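Side-chain contacts in dihydrodipicolinate synthase family protein (Sinorhizobium meliloti, PDB 4DNH), which is of unknown function but is probably related to the dihydrodipicolinate synthase class of TIM-barrel enzymes: residues L191-D196 against A206-A211; F258-L263 against E303-T308. All coordinates share one frame; numbering follows the deposited sequence.

Contact 1: L191-D196 against A206-A211; sequences LGEMFD and ADHMAA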
ATOM      1  N   LEU A 191      -3.987  -7.357   7.688  1.00 46.71           N
ATOM      2  CA  LEU A 191      -4.086  -5.911   7.848  1.00 46.03           C
ATOM      3  C   LEU A 191      -4.397  -5.573   9.312  1.00 47.35           C
ATOM      4  O   LEU A 191      -5.422  -6.009   9.832  1.00 48.55           O
ATOM      5  CB  LEU A 191      -5.214  -5.400   6.941  1.00 46.46           C
ATOM      6  CG  LEU A 191      -5.531  -3.914   6.695  1.00 46.71           C
ATOM      7  CD1 LEU A 191      -4.322  -3.152   6.168  1.00 45.67           C
ATOM      8  CD2 LEU A 191      -6.691  -3.793   5.718  1.00 44.63           C
ATOM      9  N   GLY A 192      -3.527  -4.807   9.969  1.00 46.65           N
ATOM     10  CA  GLY A 192      -3.725  -4.436  11.386  1.00 50.19           C
ATOM     11  C   GLY A 192      -4.822  -3.403  11.658  1.00 52.57           C
ATOM     12  O   GLY A 192      -5.274  -2.708  10.744  1.00 51.29           O
ATOM     13  N   GLU A 193      -5.243  -3.314  12.922  1.00 56.54           N
ATOM     14  CA  GLU A 193      -6.363  -2.448  13.333  1.00 59.99           C
ATOM     15  C   GLU A 193      -6.116  -0.941  13.228  1.00 56.69           C
ATOM     16  O   GLU A 193      -7.065  -0.146  13.246  1.00 55.98           O
ATOM     17  CB  GLU A 193      -6.907  -2.803  14.737  1.00 63.69           C
ATOM     18  CG  GLU A 193      -5.879  -3.155  15.801  1.00 72.97           C
ATOM     19  CD  GLU A 193      -5.577  -4.647  15.840  1.00 83.41           C
ATOM     20  OE1 GLU A 193      -4.463  -5.037  15.424  1.00 86.72           O
ATOM     21  OE2 GLU A 193      -6.457  -5.433  16.269  1.00 83.73           O
HETATM   22  N   MSE A 194      -4.858  -0.541  13.121  1.00 54.40           N
HETATM   23  CA  MSE A 194      -4.546   0.883  12.964  1.00 57.37           C
HETATM   24  C   MSE A 194      -4.891   1.317  11.562  1.00 53.68           C
HETATM   25  O   MSE A 194      -5.188   2.494  11.322  1.00 57.88           O
HETATM   26  CB  MSE A 194      -3.092   1.170  13.304  1.00 61.84           C
HETATM   27  CG  MSE A 194      -2.518  -0.079  13.944  1.00 75.11           C
HETATM   28 SE   MSE A 194      -1.625  -1.140  12.543  1.00 81.03          SE
HETATM   29  CE  MSE A 194       0.069  -0.612  13.395  1.00 83.81           C
ATOM     30  N   PHE A 195      -4.864   0.365  10.635  1.00 47.12           N
ATOM     31  CA  PHE A 195      -5.302   0.597   9.271  1.00 46.04           C
ATOM     32  C   PHE A 195      -6.819   0.398   9.123  1.00 48.35           C
ATOM     33  O   PHE A 195      -7.495   1.168   8.405  1.00 47.45           O
ATOM     34  CB  PHE A 195      -4.520  -0.283   8.288  1.00 43.42           C
ATOM     35  CG  PHE A 195      -3.048   0.038   8.221  1.00 41.32           C
ATOM     36  CD1 PHE A 195      -2.596   1.170   7.550  1.00 40.22           C
ATOM     37  CD2 PHE A 195      -2.114  -0.793   8.831  1.00 40.53           C
ATOM     38  CE1 PHE A 195      -1.242   1.472   7.490  1.00 40.07           C
ATOM     39  CE2 PHE A 195      -0.759  -0.505   8.768  1.00 40.87           C
ATOM     40  CZ  PHE A 195      -0.321   0.630   8.095  1.00 41.40           C
ATOM     41  N   ASP A 196      -7.350  -0.615   9.808  1.00 47.40           N
ATOM     42  CA  ASP A 196      -8.780  -0.885   9.783  1.00 49.87           C
ATOM     43  C   ASP A 196      -9.247  -1.333  11.159  1.00 53.11           C
ATOM     44  O   ASP A 196      -9.018  -2.486  11.557  1.00 54.69           O
ATOM     45  CB  ASP A 196      -9.131  -1.938   8.720  1.00 52.50           C
ATOM     46  CG  ASP A 196     -10.570  -1.814   8.213  1.00 57.39           C
ATOM     47  OD1 ASP A 196     -11.477  -1.423   8.993  1.00 61.79           O
ATOM     48  OD2 ASP A 196     -10.795  -2.110   7.022  1.00 56.13           O
ATOM     49  N   ALA A 206      -7.255 -11.597  20.248  1.00 75.35           N
ATOM     50  CA  ALA A 206      -6.934 -10.176  20.441  1.00 73.41           C
ATOM     51  C   ALA A 206      -5.413  -9.934  20.547  1.00 71.04           C
ATOM     52  O   ALA A 206      -4.928  -8.823  20.304  1.00 65.78           O
ATOM     53  CB  ALA A 206      -7.674  -9.630  21.656  1.00 72.27           C
ATOM     54  N   ASP A 207      -4.686 -10.997  20.904  1.00 73.38           N
ATOM     55  CA  ASP A 207      -3.233 -10.992  21.045  1.00 71.16           C
ATOM     56  C   ASP A 207      -2.584 -11.397  19.730  1.00 71.65           C
ATOM     57  O   ASP A 207      -2.816 -12.502  19.230  1.00 74.58           O
ATOM     58  CB  ASP A 207      -2.817 -11.962  22.160  1.00 70.43           C
ATOM     59  CG  ASP A 207      -1.313 -12.001  22.387  1.00 70.49           C
ATOM     60  OD1 ASP A 207      -0.542 -11.514  21.535  1.00 67.90           O
ATOM     61  OD2 ASP A 207      -0.892 -12.527  23.438  1.00 75.11           O
ATOM     62  N   HIS A 208      -1.747 -10.514  19.193  1.00 69.99           N
ATOM     63  CA  HIS A 208      -1.094 -10.742  17.902  1.00 71.86           C
ATOM     64  C   HIS A 208      -0.181 -11.947  17.847  1.00 74.05           C
ATOM     65  O   HIS A 208       0.010 -12.532  16.784  1.00 74.95           O
ATOM     66  CB  HIS A 208      -0.364  -9.481  17.437  1.00 70.76           C
ATOM     67  CG  HIS A 208      -1.289  -8.341  17.083  1.00 73.20           C
ATOM     68  ND1 HIS A 208      -1.016  -7.061  17.396  1.00 75.97           N
ATOM     69  CD2 HIS A 208      -2.521  -8.328  16.422  1.00 74.70           C
ATOM     70  CE1 HIS A 208      -2.013  -6.263  16.951  1.00 72.24           C
ATOM     71  NE2 HIS A 208      -2.934  -7.042  16.357  1.00 72.50           N
HETATM   72  N   MSE A 209       0.378 -12.337  18.988  1.00 77.84           N
HETATM   73  CA  MSE A 209       1.298 -13.482  19.060  1.00 82.99           C
HETATM   74  C   MSE A 209       0.558 -14.789  18.974  1.00 78.53           C
HETATM   75  O   MSE A 209       1.108 -15.796  18.526  1.00 78.62           O
HETATM   76  CB  MSE A 209       2.117 -13.463  20.357  1.00 91.95           C
HETATM   77  CG  MSE A 209       3.224 -12.402  20.370  1.00100.44           C
HETATM   78 SE   MSE A 209       4.358 -12.438  18.743  1.00109.10          SE
HETATM   79  CE  MSE A 209       5.313 -14.138  19.078  1.00105.63           C
ATOM     80  N   ALA A 210      -0.693 -14.783  19.411  1.00 75.96           N
ATOM     81  CA  ALA A 210      -1.512 -15.984  19.401  1.00 76.75           C
ATOM     82  C   ALA A 210      -2.275 -16.093  18.086  1.00 73.48           C
ATOM     83  O   ALA A 210      -2.464 -17.182  17.565  1.00 75.60           O
ATOM     84  CB  ALA A 210      -2.459 -15.988  20.595  1.00 77.88           C
ATOM     85  N   ALA A 211      -2.701 -14.953  17.554  1.00 71.89           N
ATOM     86  CA  ALA A 211      -3.283 -14.881  16.217  1.00 69.53           C
ATOM     87  C   ALA A 211      -2.287 -15.361  15.139  1.00 71.34           C
ATOM     88  O   ALA A 211      -2.675 -16.030  14.178  1.00 71.22           O
ATOM     89  CB  ALA A 211      -3.764 -13.469  15.931  1.00 64.32           C
TER
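With CG of His-208 anti to its carbonyl carbon (chi1 -68°), the imidazole is carried out from the start of its helix toward Glu-193, whose own chain bends at chi2 to bring the carboxylate up to the ring. The two side chains extend toward each other from opposite sides and meet through one hydrogen bond: NE2 of His-208 donates to OE1 of Glu-193 at 2.7 Å. OE1 lies at the edge of the imidazole and nearly in its plane, and it accepts on its syn side, though from somewhat out of the carboxylate plane. The N-H...O angle is only 135°, so the bond is bent, and OE1 also comes within 3.1 Å of His-208 CE1. The flat groups are turned 52° against each other, a meeting at the edge with no stacking. In fold terms this is a bridge inside one beta-alpha-beta unit of a TIM barrel: Glu-193 follows strand 186-191, the fifth of the barrel, in the loop at its C-terminal end, and His-208 is the first residue of helix 208-221. That helix start is capped by Asp-207, whose OD1 accepts from Met-209 N at 2.8 Å, from above the carboxylate plane. Around the imidazole, His-208 also touches Trp-190 of the same strand and Lys-238 of helix 236-243.

Contact 2: F258-L263 against E303-T308; sequences FNYAEL and ELLEPT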
ATOM      1  N   PHE A 258       7.134   1.495   8.415  1.00 43.51           N
ATOM      2  CA  PHE A 258       8.035   2.119   9.395  1.00 43.02           C
ATOM      3  C   PHE A 258       9.443   1.536   9.346  1.00 44.20           C
ATOM      4  O   PHE A 258      10.413   2.209   9.703  1.00 45.78           O
ATOM      5  CB  PHE A 258       7.487   1.943  10.806  1.00 44.75           C
ATOM      6  CG  PHE A 258       6.664   3.091  11.288  1.00 43.96           C
ATOM      7  CD1 PHE A 258       5.406   3.337  10.749  1.00 42.34           C
ATOM      8  CD2 PHE A 258       7.135   3.913  12.309  1.00 44.21           C
ATOM      9  CE1 PHE A 258       4.638   4.396  11.198  1.00 41.24           C
ATOM     10  CE2 PHE A 258       6.371   4.975  12.772  1.00 44.30           C
ATOM     11  CZ  PHE A 258       5.121   5.214  12.211  1.00 43.30           C
ATOM     12  N   ASN A 259       9.541   0.291   8.876  1.00 44.82           N
ATOM     13  CA  ASN A 259      10.739  -0.539   9.029  1.00 44.43           C
ATOM     14  C   ASN A 259      11.227  -1.294   7.796  1.00 46.62           C
ATOM     15  O   ASN A 259      12.118  -2.147   7.903  1.00 50.04           O
ATOM     16  CB  ASN A 259      10.472  -1.526  10.141  1.00 43.13           C
ATOM     17  CG  ASN A 259      10.324  -0.835  11.467  1.00 41.90           C
ATOM     18  OD1 ASN A 259      11.218  -0.104  11.884  1.00 40.98           O
ATOM     19  ND2 ASN A 259       9.176  -1.013  12.115  1.00 41.40           N
ATOM     20  N   TYR A 260      10.655  -0.960   6.639  1.00 43.70           N
ATOM     21  CA  TYR A 260      10.941  -1.614   5.360  1.00 43.95           C
ATOM     22  C   TYR A 260      12.424  -1.763   4.972  1.00 47.79           C
ATOM     23  O   TYR A 260      12.836  -2.826   4.496  1.00 50.80           O
ATOM     24  CB  TYR A 260      10.159  -0.927   4.233  1.00 40.90           C
ATOM     25  CG  TYR A 260      10.400   0.565   4.091  1.00 39.69           C
ATOM     26  CD1 TYR A 260       9.723   1.488   4.894  1.00 38.06           C
ATOM     27  CD2 TYR A 260      11.290   1.058   3.130  1.00 40.18           C
ATOM     28  CE1 TYR A 260       9.944   2.855   4.760  1.00 37.91           C
ATOM     29  CE2 TYR A 260      11.521   2.420   2.986  1.00 39.22           C
ATOM     30  CZ  TYR A 260      10.848   3.320   3.804  1.00 39.18           C
ATOM     31  OH  TYR A 260      11.081   4.684   3.656  1.00 39.03           O
ATOM     32  N   ALA A 261      13.227  -0.722   5.163  1.00 46.69           N
ATOM     33  CA  ALA A 261      14.645  -0.795   4.785  1.00 48.10           C
ATOM     34  C   ALA A 261      15.363  -1.922   5.529  1.00 53.44           C
ATOM     35  O   ALA A 261      16.014  -2.759   4.895  1.00 55.98           O
ATOM     36  CB  ALA A 261      15.344   0.541   5.004  1.00 46.49           C
ATOM     37  N   GLU A 262      15.207  -1.948   6.862  1.00 54.31           N
ATOM     38  CA  GLU A 262      15.792  -2.972   7.728  1.00 54.86           C
ATOM     39  C   GLU A 262      15.314  -4.373   7.364  1.00 53.63           C
ATOM     40  O   GLU A 262      16.117  -5.317   7.320  1.00 56.83           O
ATOM     41  CB  GLU A 262      15.484  -2.690   9.209  1.00 56.79           C
ATOM     42  CG  GLU A 262      16.139  -3.682  10.166  1.00 61.72           C
ATOM     43  CD  GLU A 262      15.627  -3.603  11.603  1.00 69.96           C
ATOM     44  OE1 GLU A 262      15.205  -2.505  12.036  1.00 70.91           O
ATOM     45  OE2 GLU A 262      15.665  -4.645  12.313  1.00 70.36           O
ATOM     46  N   LEU A 263      14.012  -4.503   7.117  1.00 49.22           N
ATOM     47  CA  LEU A 263      13.400  -5.801   6.839  1.00 49.29           C
ATOM     48  C   LEU A 263      13.718  -6.339   5.447  1.00 49.68           C
ATOM     49  O   LEU A 263      14.005  -7.535   5.303  1.00 51.55           O
ATOM     50  CB  LEU A 263      11.888  -5.744   7.066  1.00 50.28           C
ATOM     51  CG  LEU A 263      11.419  -5.332   8.469  1.00 51.69           C
ATOM     52  CD1 LEU A 263       9.966  -4.889   8.444  1.00 50.19           C
ATOM     53  CD2 LEU A 263      11.621  -6.473   9.444  1.00 52.91           C
ATOM     54  N   GLU A 303      22.038   4.096   1.782  1.00 56.33           N
ATOM     55  CA  GLU A 303      22.267   5.506   1.455  1.00 58.70           C
ATOM     56  C   GLU A 303      21.051   6.124   0.770  1.00 54.33           C
ATOM     57  O   GLU A 303      20.723   7.281   1.020  1.00 52.16           O
ATOM     58  CB  GLU A 303      23.478   5.666   0.532  1.00 67.05           C
ATOM     59  CG  GLU A 303      24.828   5.724   1.231  1.00 80.97           C
ATOM     60  CD  GLU A 303      26.004   5.678   0.256  1.00 94.68           C
ATOM     61  OE1 GLU A 303      25.778   5.834  -0.969  1.00100.63           O
ATOM     62  OE2 GLU A 303      27.157   5.483   0.712  1.00 95.76           O
ATOM     63  N   LEU A 304      20.415   5.350  -0.111  1.00 51.61           N
ATOM     64  CA  LEU A 304      19.231   5.784  -0.833  1.00 50.17           C
ATOM     65  C   LEU A 304      17.949   5.700   0.022  1.00 51.77           C
ATOM     66  O   LEU A 304      17.120   6.623   0.011  1.00 50.85           O
ATOM     67  CB  LEU A 304      19.068   4.964  -2.122  1.00 50.08           C
ATOM     68  CG  LEU A 304      20.042   5.182  -3.306  1.00 51.57           C
ATOM     69  CD1 LEU A 304      19.950   4.043  -4.304  1.00 50.13           C
ATOM     70  CD2 LEU A 304      19.822   6.505  -4.032  1.00 51.04           C
ATOM     71  N   LEU A 305      17.797   4.612   0.779  1.00 49.91           N
ATOM     72  CA  LEU A 305      16.529   4.342   1.441  1.00 46.94           C
ATOM     73  C   LEU A 305      16.408   4.954   2.830  1.00 48.56           C
ATOM     74  O   LEU A 305      15.362   5.524   3.158  1.00 48.46           O
ATOM     75  CB  LEU A 305      16.254   2.847   1.470  1.00 46.59           C
ATOM     76  CG  LEU A 305      14.918   2.295   0.960  1.00 46.30           C
ATOM     77  CD1 LEU A 305      14.347   3.013  -0.263  1.00 45.38           C
ATOM     78  CD2 LEU A 305      15.050   0.809   0.678  1.00 44.57           C
ATOM     79  N   GLU A 306      17.463   4.873   3.639  1.00 50.59           N
ATOM     80  CA  GLU A 306      17.415   5.440   5.003  1.00 53.43           C
ATOM     81  C   GLU A 306      16.883   6.879   5.089  1.00 49.87           C
ATOM     82  O   GLU A 306      16.194   7.199   6.036  1.00 51.79           O
ATOM     83  CB  GLU A 306      18.760   5.318   5.748  1.00 60.15           C
ATOM     84  CG  GLU A 306      18.887   4.061   6.609  1.00 69.60           C
ATOM     85  CD  GLU A 306      20.324   3.751   7.031  1.00 79.69           C
ATOM     86  OE1 GLU A 306      21.224   4.583   6.785  1.00 85.21           O
ATOM     87  OE2 GLU A 306      20.564   2.663   7.609  1.00 79.60           O
ATOM     88  N   PRO A 307      17.203   7.749   4.112  1.00 48.59           N
ATOM     89  CA  PRO A 307      16.611   9.104   4.151  1.00 48.36           C
ATOM     90  C   PRO A 307      15.074   9.175   3.928  1.00 44.78           C
ATOM     91  O   PRO A 307      14.406  10.119   4.369  1.00 43.37           O
ATOM     92  CB  PRO A 307      17.367   9.832   3.027  1.00 49.70           C
ATOM     93  CG  PRO A 307      18.678   9.100   2.930  1.00 48.93           C
ATOM     94  CD  PRO A 307      18.266   7.666   3.088  1.00 48.35           C
ATOM     95  N   THR A 308      14.522   8.177   3.257  1.00 43.17           N
ATOM     96  CA  THR A 308      13.092   8.119   3.057  1.00 41.66           C
ATOM     97  C   THR A 308      12.377   7.695   4.331  1.00 42.49           C
ATOM     98  O   THR A 308      11.237   8.088   4.565  1.00 45.26           O
ATOM     99  CB  THR A 308      12.725   7.125   1.941  1.00 40.04           C
ATOM    100  OG1 THR A 308      12.983   5.791   2.400  1.00 39.75           O
ATOM    101  CG2 THR A 308      13.528   7.414   0.663  1.00 37.51           C
TER
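Tyr-260 opens helix 260-265 and reaches across to Leu-305 and Thr-308, joining the helix after the seventh strand of the TIM barrel to helix 298-305 and to Thr-308, at the start of helix 308-315, both later in the chain than the eighth strand. Its CG sits between the backbone N and the carbonyl carbon (chi1 56°), and from there the phenol swings across, so that its far end, rather than its base, makes the contact. OH donates to Thr-308 OG1 at 2.5 Å, a short bond, and OG1 lies in the plane of the phenol at its edge. The same edge meets leucine: CE2 of Tyr-260 is 4.0 Å from CG of Leu-305. Replacing the tyrosine by a phenylalanine would probably leave Thr-308 OG1, buried here, without this donor. The ring also packs on Val-309 and Ser-312 of helix 308-315.

Next in sequence, Ala-261 points its CB toward the partner, and this methyl stands 4.3 Å from CB of Leu-305. Here the backbones come nearest, CA of Ala-261 lying 6.4 Å from CA of Leu-305. Leu-305 is thus met by the phenol edge and the methyl together, and it packs in addition on Ala-289 of helix 283-294. The hydroxyl of Thr-308 also makes a second bond: having accepted from the phenol, OG1 donates to Leu-305 O, in the carbonyl plane and on a lone pair, at 2.5 Å. That carbonyl oxygen takes a second donor, Thr-308 N, at 2.8 Å.

In the fold
Contact 1 and contact 2 lie at different places around the same barrel. Contact 1 lies within the unit that follows the fifth strand, while contact 2 ties the helix after the seventh strand to helices that come later than the eighth. Their centres are 24 Å apart and their nearest atoms about 7 Å, with no touch between them. Leu-234 touches both Met-194 from 191-196 and Phe-258 from 258-263, and helix 236-243 touches segments of both contacts, through Lys-238 on His-208 and Lys-236 on Asn-259. One contact is polar and at the surface, the other buried. No ligand or active site is identified here.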